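Local coordinates for AOC_like domain-containing protein (Frankia sp. Cc1.17, PDB 7DVI) that acts as an exo-selective intermolecular Diels-Alderase that also accepts non-natural substrates, and folds as a small beta-barrel of the allene oxide cyclase-like family, at residues Ser22-Gly27 / Glu144-Leu149; Val114-Val119 / Arg132-Ile137; Gly50-Glu55 / Gly65-Arg70. All coordinates share one frame; numbering follows the deposited sequence.

Interaction 1 of 3, residues Ser22-Gly27 / Glu144-Leu149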
loop_
_atom_site.group_PDB
_atom_site.type_symbol
_atom_site.label_atom_id
_atom_site.label_comp_id
_atom_site.label_asym_id
_atom_site.label_seq_id
_atom_site.Cartn_x
_atom_site.Cartn_y
_atom_site.Cartn_z
ATOM N N SER A 22 13.961 14.892 -5.439
ATOM C CA SER A 22 12.860 14.252 -6.183
ATOM C C SER A 22 13.186 14.050 -7.654
ATOM O O SER A 22 14.087 14.764 -8.218
ATOM C CB SER A 22 11.586 14.995 -5.942
ATOM O OG SER A 22 11.638 16.285 -6.468
ATOM N N VAL A 23 12.562 13.010 -8.214
ATOM C CA VAL A 23 12.506 12.715 -9.669
ATOM C C VAL A 23 11.036 12.610 -10.063
ATOM O O VAL A 23 10.312 11.753 -9.486
ATOM C CB VAL A 23 13.290 11.448 -10.020
ATOM C CG1 VAL A 23 13.344 11.230 -11.521
ATOM C CG2 VAL A 23 14.707 11.475 -9.429
ATOM N N VAL A 24 10.602 13.472 -10.986
ATOM C CA VAL A 24 9.192 13.537 -11.433
ATOM C C VAL A 24 9.200 13.431 -12.945
ATOM O O VAL A 24 9.979 14.176 -13.575
ATOM C CB VAL A 24 8.510 14.815 -10.928
ATOM C CG1 VAL A 24 7.075 14.896 -11.422
ATOM C CG2 VAL A 24 8.532 14.941 -9.416
ATOM N N HIS A 25 8.420 12.500 -13.492
ATOM C CA HIS A 25 8.095 12.411 -14.932
ATOM C C HIS A 25 6.580 12.531 -15.069
ATOM O O HIS A 25 5.869 11.610 -14.584
ATOM C CB HIS A 25 8.588 11.118 -15.597
ATOM C CG HIS A 25 10.059 10.924 -15.536
ATOM N ND1 HIS A 25 10.932 11.645 -16.341
ATOM C CD2 HIS A 25 10.816 10.096 -14.786
ATOM C CE1 HIS A 25 12.165 11.262 -16.096
ATOM N NE2 HIS A 25 12.126 10.288 -15.162
ATOM N N GLU A 26 6.115 13.622 -15.681
ATOM C CA GLU A 26 4.681 13.962 -15.899
ATOM C C GLU A 26 4.370 14.066 -17.401
ATOM O O GLU A 26 5.338 14.162 -18.218
ATOM C CB GLU A 26 4.408 15.270 -15.185
ATOM C CG GLU A 26 4.289 15.059 -13.704
ATOM C CD GLU A 26 3.863 16.293 -12.950
ATOM O OE1 GLU A 26 3.880 17.401 -13.549
ATOM O OE2 GLU A 26 3.510 16.138 -11.779
ATOM N N GLY A 27 3.075 13.994 -17.758
ATOM C CA GLY A 27 2.607 14.018 -19.163
ATOM C C GLY A 27 3.160 12.854 -19.926
ATOM O O GLY A 27 3.452 12.977 -21.149
ATOM N N GLU A 144 -2.410 8.184 -19.937
ATOM C CA GLU A 144 -1.521 9.225 -19.409
ATOM C C GLU A 144 -0.944 8.691 -18.097
ATOM O O GLU A 144 -1.722 8.126 -17.291
ATOM C CB GLU A 144 -2.325 10.476 -19.113
ATOM C CG GLU A 144 -1.454 11.648 -18.740
ATOM C CD GLU A 144 -2.249 12.868 -18.330
ATOM O OE1 GLU A 144 -3.485 12.835 -18.451
ATOM O OE2 GLU A 144 -1.643 13.802 -17.807
ATOM N N ALA A 145 0.343 8.886 -17.869
ATOM C CA ALA A 145 0.991 8.405 -16.626
ATOM C C ALA A 145 1.849 9.518 -15.998
ATOM O O ALA A 145 2.097 10.596 -16.623
ATOM C CB ALA A 145 1.737 7.140 -16.932
ATOM N N ARG A 146 2.125 9.353 -14.716
ATOM C CA ARG A 146 3.095 10.186 -13.984
ATOM C C ARG A 146 3.826 9.314 -12.966
ATOM O O ARG A 146 3.272 8.267 -12.473
ATOM C CB ARG A 146 2.461 11.451 -13.411
ATOM C CG ARG A 146 1.529 11.275 -12.233
ATOM C CD ARG A 146 0.995 12.642 -11.862
ATOM N NE ARG A 146 2.024 13.538 -11.319
ATOM C CZ ARG A 146 2.470 13.508 -10.069
ATOM N NH1 ARG A 146 3.377 14.384 -9.686
ATOM N NH2 ARG A 146 2.042 12.597 -9.210
ATOM N N ILE A 147 5.059 9.715 -12.714
ATOM C CA ILE A 147 5.985 9.054 -11.755
ATOM C C ILE A 147 6.574 10.148 -10.886
ATOM O O ILE A 147 7.032 11.175 -11.415
ATOM C CB ILE A 147 7.033 8.256 -12.527
ATOM C CG1 ILE A 147 6.373 7.185 -13.388
ATOM C CG2 ILE A 147 8.067 7.669 -11.588
ATOM C CD1 ILE A 147 7.269 6.622 -14.415
ATOM N N SER A 148 6.487 9.965 -9.588
ATOM C CA SER A 148 6.928 10.977 -8.622
ATOM C C SER A 148 7.588 10.266 -7.434
ATOM O O SER A 148 6.878 9.575 -6.698
ATOM C CB SER A 148 5.753 11.837 -8.288
ATOM O OG SER A 148 6.105 12.818 -7.360
ATOM N N LEU A 149 8.925 10.323 -7.329
ATOM C CA LEU A 149 9.690 9.695 -6.223
ATOM C C LEU A 149 10.541 10.760 -5.516
ATOM O O LEU A 149 11.001 11.715 -6.203
ATOM C CB LEU A 149 10.523 8.556 -6.797
ATOM C CG LEU A 149 9.816 7.204 -6.931
ATOM C CD1 LEU A 149 8.938 7.136 -8.176
ATOM C CD2 LEU A 149 10.815 6.088 -6.981
HETATM O O HOH W 1 0.641 13.764 -15.967
#
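Val23 with Leu149 and His25 with Ile147 form the two hydrogen-bonded antiparallel pairs that hold the 22-27 and 144-149 segments together. This is the tight part of the contact: His25 N lies 2.8 Å from Ile147 O, and Val23 N 2.9 Å from Leu149 O, each bond being returned by the opposite amide. The side chains of these four residues share one face, where the His25 and Ile147 CB atoms come within 4.5 Å. The face of Val24, Glu26 and Arg146 is the solvent side, where Val24 and Glu26 are exposed. Val24 CG2 sits 3.8 Å from OG of the buried Ser148, which is bonded to His150. Arg146 CG stands between its backbone N and carbonyl carbon (chi1 72°), and a bend at chi3 turns the NE/NH1 edge to Glu26. NH1 at 2.7 Å uses the anti lone pair of Glu26 OE2, while NE, at 3.0 Å, meets the same oxygen from out of the carboxylate plane. At the exposed end, a water bridges Gly27 N and Glu144 OE2. First strand 22-37 and last strand 143-150 thus close the antiparallel barrel of the allene oxide cyclase-like fold; strand 129-135 flanks 144-149, supplying Glu133 to Arg146 and Arg135 to Glu144.

Interaction 2 of 3, residues Val114-Val119 / Arg132-Ile137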
loop_
_atom_site.group_PDB
_atom_site.type_symbol
_atom_site.label_atom_id
_atom_site.label_comp_id
_atom_site.label_asym_id
_atom_site.label_seq_id
_atom_site.Cartn_x
_atom_site.Cartn_y
_atom_site.Cartn_z
ATOM N N VAL A 114 -5.663 6.856 -11.037
ATOM C CA VAL A 114 -5.357 5.806 -10.035
ATOM C C VAL A 114 -3.847 5.778 -9.821
ATOM O O VAL A 114 -3.100 6.368 -10.620
ATOM C CB VAL A 114 -5.905 4.446 -10.498
ATOM C CG1 VAL A 114 -7.426 4.492 -10.702
ATOM C CG2 VAL A 114 -5.207 3.926 -11.748
ATOM N N GLY A 115 -3.415 5.076 -8.792
ATOM C CA GLY A 115 -2.007 4.650 -8.668
ATOM C C GLY A 115 -1.712 4.094 -7.296
ATOM O O GLY A 115 -2.663 3.877 -6.485
ATOM N N TYR A 116 -0.424 3.874 -7.026
ATOM C CA TYR A 116 0.006 3.110 -5.835
ATOM C C TYR A 116 1.506 3.331 -5.607
ATOM O O TYR A 116 2.213 3.902 -6.456
ATOM C CB TYR A 116 -0.298 1.627 -6.060
ATOM C CG TYR A 116 -0.182 1.202 -7.503
ATOM C CD1 TYR A 116 1.035 1.000 -8.124
ATOM C CD2 TYR A 116 -1.324 1.022 -8.270
ATOM C CE1 TYR A 116 1.108 0.656 -9.466
ATOM C CE2 TYR A 116 -1.261 0.700 -9.605
ATOM C CZ TYR A 116 -0.043 0.530 -10.228
ATOM O OH TYR A 116 -0.013 0.173 -11.567
ATOM N N PRO A 117 1.995 2.907 -4.433
ATOM C CA PRO A 117 3.390 3.130 -4.061
ATOM C C PRO A 117 4.393 2.522 -5.048
ATOM O O PRO A 117 4.171 1.490 -5.647
ATOM C CB PRO A 117 3.510 2.500 -2.661
ATOM C CG PRO A 117 2.078 2.556 -2.131
ATOM C CD PRO A 117 1.210 2.301 -3.337
ATOM N N ALA A 118 5.540 3.196 -5.092
ATOM C CA ALA A 118 6.674 2.861 -5.949
ATOM C C ALA A 118 7.973 3.087 -5.158
ATOM O O ALA A 118 8.015 3.990 -4.313
ATOM C CB ALA A 118 6.605 3.712 -7.184
ATOM N N VAL A 119 8.952 2.240 -5.419
ATOM C CA VAL A 119 10.285 2.297 -4.758
ATOM C C VAL A 119 11.341 2.211 -5.854
ATOM O O VAL A 119 11.244 1.345 -6.762
ATOM C CB VAL A 119 10.471 1.194 -3.689
ATOM C CG1 VAL A 119 10.311 -0.207 -4.248
ATOM C CG2 VAL A 119 11.832 1.330 -2.993
ATOM N N ARG A 132 3.443 5.750 -8.606
ATOM C CA ARG A 132 3.262 5.525 -10.052
ATOM C C ARG A 132 1.751 5.703 -10.217
ATOM O O ARG A 132 1.011 5.097 -9.472
ATOM C CB ARG A 132 3.730 4.137 -10.478
ATOM C CG ARG A 132 3.597 3.855 -11.967
ATOM C CD ARG A 132 2.208 3.540 -12.491
ATOM N NE ARG A 132 2.264 2.602 -13.586
ATOM C CZ ARG A 132 2.155 2.891 -14.865
ATOM N NH1 ARG A 132 1.952 4.127 -15.260
ATOM N NH2 ARG A 132 2.247 1.935 -15.752
ATOM N N GLU A 133 1.346 6.563 -11.131
ATOM C CA GLU A 133 -0.068 6.942 -11.316
ATOM C C GLU A 133 -0.373 6.883 -12.800
ATOM O O GLU A 133 0.576 6.947 -13.609
ATOM C CB GLU A 133 -0.329 8.331 -10.734
ATOM C CG GLU A 133 -0.327 8.380 -9.229
ATOM C CD GLU A 133 -0.217 9.781 -8.650
ATOM O OE1 GLU A 133 -0.183 10.765 -9.428
ATOM O OE2 GLU A 133 -0.110 9.876 -7.421
ATOM N N TRP A 134 -1.657 6.780 -13.141
ATOM C CA TRP A 134 -2.095 6.774 -14.556
ATOM C C TRP A 134 -3.598 7.023 -14.582
ATOM O O TRP A 134 -4.251 6.896 -13.521
ATOM C CB TRP A 134 -1.737 5.484 -15.281
ATOM C CG TRP A 134 -2.077 4.224 -14.538
ATOM C CD1 TRP A 134 -1.353 3.626 -13.541
ATOM C CD2 TRP A 134 -3.200 3.364 -14.773
ATOM N NE1 TRP A 134 -1.958 2.478 -13.115
ATOM C CE2 TRP A 134 -3.086 2.283 -13.871
ATOM C CE3 TRP A 134 -4.265 3.403 -15.661
ATOM C CZ2 TRP A 134 -4.021 1.256 -13.825
ATOM C CZ3 TRP A 134 -5.191 2.390 -15.618
ATOM C CH2 TRP A 134 -5.077 1.349 -14.696
ATOM N N ARG A 135 -4.112 7.334 -15.766
ATOM C CA ARG A 135 -5.572 7.415 -16.019
ATOM C C ARG A 135 -5.848 7.076 -17.479
ATOM O O ARG A 135 -4.999 7.322 -18.374
ATOM C CB ARG A 135 -6.163 8.761 -15.617
ATOM C CG ARG A 135 -5.547 9.929 -16.363
ATOM C CD ARG A 135 -6.437 11.140 -16.302
ATOM N NE ARG A 135 -5.712 12.306 -16.772
ATOM C CZ ARG A 135 -6.140 13.563 -16.654
ATOM N NH1 ARG A 135 -7.309 13.823 -16.106
ATOM N NH2 ARG A 135 -5.393 14.561 -17.085
ATOM N N VAL A 136 -7.013 6.471 -17.696
ATOM C CA VAL A 136 -7.521 6.189 -19.056
ATOM C C VAL A 136 -8.042 7.509 -19.630
ATOM O O VAL A 136 -8.784 8.246 -18.903
ATOM C CB VAL A 136 -8.587 5.091 -18.988
ATOM C CG1 VAL A 136 -9.210 4.846 -20.356
ATOM C CG2 VAL A 136 -7.963 3.824 -18.396
ATOM N N ILE A 137 -7.612 7.848 -20.842
ATOM C CA ILE A 137 -8.188 9.007 -21.595
ATOM C C ILE A 137 -9.319 8.446 -22.463
ATOM O O ILE A 137 -10.416 8.940 -22.396
ATOM C CB ILE A 137 -7.098 9.760 -22.390
ATOM C CG1 ILE A 137 -5.938 10.187 -21.484
ATOM C CG2 ILE A 137 -7.690 10.956 -23.121
ATOM C CD1 ILE A 137 -6.378 10.984 -20.265
#
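Val114 and Trp134 meet through their first torsions: in Val114, chi1 -59° sets CG1 anti to the carbonyl carbon and puts CG2 between N and the carbonyl carbon, the position that CG takes in Trp134 (chi1 47°). The methyl thereby lands over the middle of the indole; Val114 CG2 lies 3.5 Å from the centroid of the six-membered ring of Trp134, a CH-pi contact. Tyr116 brings its hydroxyl to the edge of the same indole, where Trp134 NE1 gives Tyr116 OH a weak hydrogen bond of 3.4 Å. The firmer partner of that hydroxyl is Glu88. Arg132 runs alongside Tyr116, and Trp134 CD1 lies 3.4 Å above the plane of the Arg132 guanidinium, toward its rim, while NE and NH2 reach Glu88 and Glu30. Beneath these groups, hydrogen-bonded pairs Val114-Trp134 and Tyr116-Arg132 flank the non-hydrogen-bonded pair Gly115-Glu133, whose CA atoms are 4.0 Å apart. Two strands of a beta hairpin are joined here, and their aromatic and charged side chains converge with acids from other strands inside the barrel of the allene oxide cyclase-like fold. A dimethyl sulfoxide bound near Arg132 is consistent with an internal pocket.

Interaction 3 of 3, residues Gly50-Glu55 / Gly65-Arg70. With EDO (1,2-ethanediol), chain G.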
loop_
_atom_site.group_PDB
_atom_site.type_symbol
_atom_site.label_atom_id
_atom_site.label_comp_id
_atom_site.label_asym_id
_atom_site.label_seq_id
_atom_site.Cartn_x
_atom_site.Cartn_y
_atom_site.Cartn_z
ATOM N N GLY A 50 -4.943 -9.908 -15.505
ATOM C CA GLY A 50 -4.346 -9.510 -16.779
ATOM C C GLY A 50 -2.864 -9.260 -16.586
ATOM O O GLY A 50 -2.445 -8.996 -15.431
ATOM N N SER A 51 -2.113 -9.366 -17.663
ATOM C CA SER A 51 -0.670 -9.031 -17.721
ATOM C C SER A 51 -0.498 -8.080 -18.899
ATOM O O SER A 51 -1.256 -8.194 -19.934
ATOM C CB SER A 51 0.179 -10.251 -17.860
ATOM O OG SER A 51 0.037 -11.127 -16.746
ATOM N N TYR A 52 0.491 -7.204 -18.795
ATOM C CA TYR A 52 0.687 -6.141 -19.790
ATOM C C TYR A 52 2.160 -5.755 -19.905
ATOM O O TYR A 52 2.980 -5.925 -18.969
ATOM C CB TYR A 52 -0.181 -4.949 -19.445
ATOM C CG TYR A 52 0.122 -4.316 -18.118
ATOM C CD1 TYR A 52 1.140 -3.396 -17.986
ATOM C CD2 TYR A 52 -0.574 -4.678 -16.976
ATOM C CE1 TYR A 52 1.443 -2.824 -16.756
ATOM C CE2 TYR A 52 -0.282 -4.118 -15.745
ATOM C CZ TYR A 52 0.757 -3.211 -15.627
ATOM O OH TYR A 52 1.007 -2.594 -14.434
ATOM N N TYR A 53 2.450 -5.242 -21.085
ATOM C CA TYR A 53 3.750 -4.675 -21.526
ATOM C C TYR A 53 3.424 -3.382 -22.254
ATOM O O TYR A 53 2.744 -3.443 -23.323
ATOM C CB TYR A 53 4.477 -5.734 -22.355
ATOM C CG TYR A 53 5.572 -5.243 -23.280
ATOM C CD1 TYR A 53 6.372 -4.154 -22.981
ATOM C CD2 TYR A 53 5.811 -5.914 -24.465
ATOM C CE1 TYR A 53 7.360 -3.721 -23.853
ATOM C CE2 TYR A 53 6.797 -5.506 -25.341
ATOM C CZ TYR A 53 7.570 -4.404 -25.036
ATOM O OH TYR A 53 8.552 -4.048 -25.906
ATOM N N ASP A 54 3.849 -2.271 -21.673
ATOM C CA ASP A 54 3.557 -0.891 -22.128
ATOM C C ASP A 54 4.880 -0.200 -22.395
ATOM O O ASP A 54 5.858 -0.561 -21.735
ATOM C CB ASP A 54 2.853 -0.042 -21.087
ATOM C CG ASP A 54 1.424 -0.465 -20.786
ATOM O OD1 ASP A 54 0.964 -1.391 -21.422
ATOM O OD2 ASP A 54 0.808 0.193 -19.947
ATOM N N GLU A 55 4.896 0.720 -23.357
ATOM C CA GLU A 55 5.981 1.711 -23.462
ATOM C C GLU A 55 5.545 2.982 -22.755
ATOM O O GLU A 55 4.331 3.214 -22.595
ATOM C CB GLU A 55 6.310 1.997 -24.923
ATOM C CG GLU A 55 7.097 0.891 -25.576
ATOM C CD GLU A 55 7.397 1.143 -27.049
ATOM O OE1 GLU A 55 6.812 2.076 -27.642
ATOM O OE2 GLU A 55 8.236 0.430 -27.577
ATOM N N GLY A 65 10.940 4.575 -21.313
ATOM C CA GLY A 65 11.227 3.154 -21.096
ATOM C C GLY A 65 9.986 2.300 -21.249
ATOM O O GLY A 65 9.094 2.644 -22.068
ATOM N N ILE A 66 9.934 1.224 -20.467
ATOM C CA ILE A 66 8.853 0.205 -20.549
ATOM C C ILE A 66 8.380 -0.132 -19.121
ATOM O O ILE A 66 9.109 0.102 -18.141
ATOM C CB ILE A 66 9.284 -1.055 -21.327
ATOM C CG1 ILE A 66 10.280 -1.895 -20.533
ATOM C CG2 ILE A 66 9.793 -0.737 -22.737
ATOM C CD1 ILE A 66 10.291 -3.368 -20.888
ATOM N N THR A 67 7.185 -0.708 -19.026
ATOM C CA THR A 67 6.687 -1.367 -17.805
ATOM C C THR A 67 6.116 -2.731 -18.179
ATOM O O THR A 67 5.489 -2.910 -19.257
ATOM C CB THR A 67 5.710 -0.496 -17.008
ATOM O OG1 THR A 67 5.422 -1.291 -15.849
ATOM C CG2 THR A 67 4.441 -0.157 -17.757
ATOM N N ILE A 68 6.382 -3.692 -17.327
ATOM C CA ILE A 68 5.863 -5.067 -17.434
ATOM C C ILE A 68 5.166 -5.365 -16.105
ATOM O O ILE A 68 5.778 -5.131 -15.043
ATOM C CB ILE A 68 6.968 -6.062 -17.806
ATOM C CG1 ILE A 68 7.473 -5.811 -19.236
ATOM C CG2 ILE A 68 6.449 -7.477 -17.634
ATOM C CD1 ILE A 68 8.483 -6.802 -19.732
ATOM N N GLY A 69 3.914 -5.818 -16.162
ATOM C CA GLY A 69 3.142 -5.948 -14.928
ATOM C C GLY A 69 1.904 -6.815 -15.061
ATOM O O GLY A 69 1.670 -7.451 -16.123
ATOM N N ARG A 70 1.198 -6.918 -13.952
ATOM C CA ARG A 70 -0.051 -7.729 -13.935
ATOM C C ARG A 70 -1.014 -7.110 -12.944
ATOM O O ARG A 70 -0.610 -6.212 -12.103
ATOM C CB ARG A 70 0.303 -9.201 -13.732
ATOM C CG ARG A 70 0.879 -9.570 -12.366
ATOM C CD ARG A 70 -0.156 -10.010 -11.345
ATOM N NE ARG A 70 -0.524 -11.397 -11.606
ATOM C CZ ARG A 70 -1.408 -12.090 -10.889
ATOM N NH1 ARG A 70 -2.082 -11.500 -9.926
ATOM N NH2 ARG A 70 -1.645 -13.359 -11.162
HETATM C C1 EDO G . -2.933 -15.917 -8.786
HETATM O O1 EDO G . -3.542 -15.031 -9.742
HETATM C C2 EDO G . -3.155 -15.595 -7.326
HETATM O O2 EDO G . -2.953 -14.208 -6.913
#
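Gly69 lies against one face of the Tyr52 ring, its carbonyl carbon 3.5 Å above the ring plane toward the rim and its CA making a CH-pi contact. The edge of that ring meets a methyl, Thr67 CG2 being 4.1 Å from Tyr52 CE1. Placing CG between the backbone N and the carbonyl carbon (chi1 61°) folds the tyrosine ring across the neighbouring strand, where it covers the glycine backbone, the cross-strand pairing known as aromatic rescue of glycine. Tyr53, on the opposite face of the sheet, is met at its edge instead: Ile66 CG2 approaches Tyr53 CE1 to 4.0 Å and the carbonyl oxygen of Thr67 also lies near the ring plane, while Ile68 CG1 comes in obliquely. A further flat group, the Arg70 guanidinium, projects from the end of the contact. Its NH2 donates an almost straight bond (173°) of 2.9 Å to O1 of an ethanediol, probably from the crystallisation liquor, and Glu72 binds both Arg70 NH1 and the diol.

The backbones are joined by two hydrogen-bonded pairs, with Asp54 N 3.0 Å from Thr67 O and Tyr52 N 2.9 Å from Gly69 O. Asp54 CB also packs 3.7 Å from Thr67 CG2, and the polar ends of these two residues turn to Gln32 and Glu88 respectively. The segments are the two arms of an antiparallel beta hairpin in the barrel wall. Tyr52, Asp54 and Thr67 belong to the face that meets Glu88 and Glu30, and a dimethyl sulfoxide beside Tyr52 is consistent with a pocket there.

Overall arrangement
From the N terminus, the chain enters strand 22-37, whose first residues pair with the last strand, 143-150. Next comes the hairpin of interaction 3, closing a short loop between strands 49-57 and 63-76. Strands 82-92 and 95-104 follow, and interaction 2 then closes a second hairpin, in series with the first. Interaction 1 spans 116 intervening residues, so both hairpins nest inside its loop, and it seals the eight-stranded barrel by joining first strand to last. Interactions 1 and 2 share the neighbouring strands 129-135 and 143-150, with Ala145 CB packing on Arg132 NH1. Interactions 2 and 3, with centres about 13 Å apart, meet where Arg132 NH2 packs 3.6 Å from Thr67 CG2; interactions 1 and 3 do not touch.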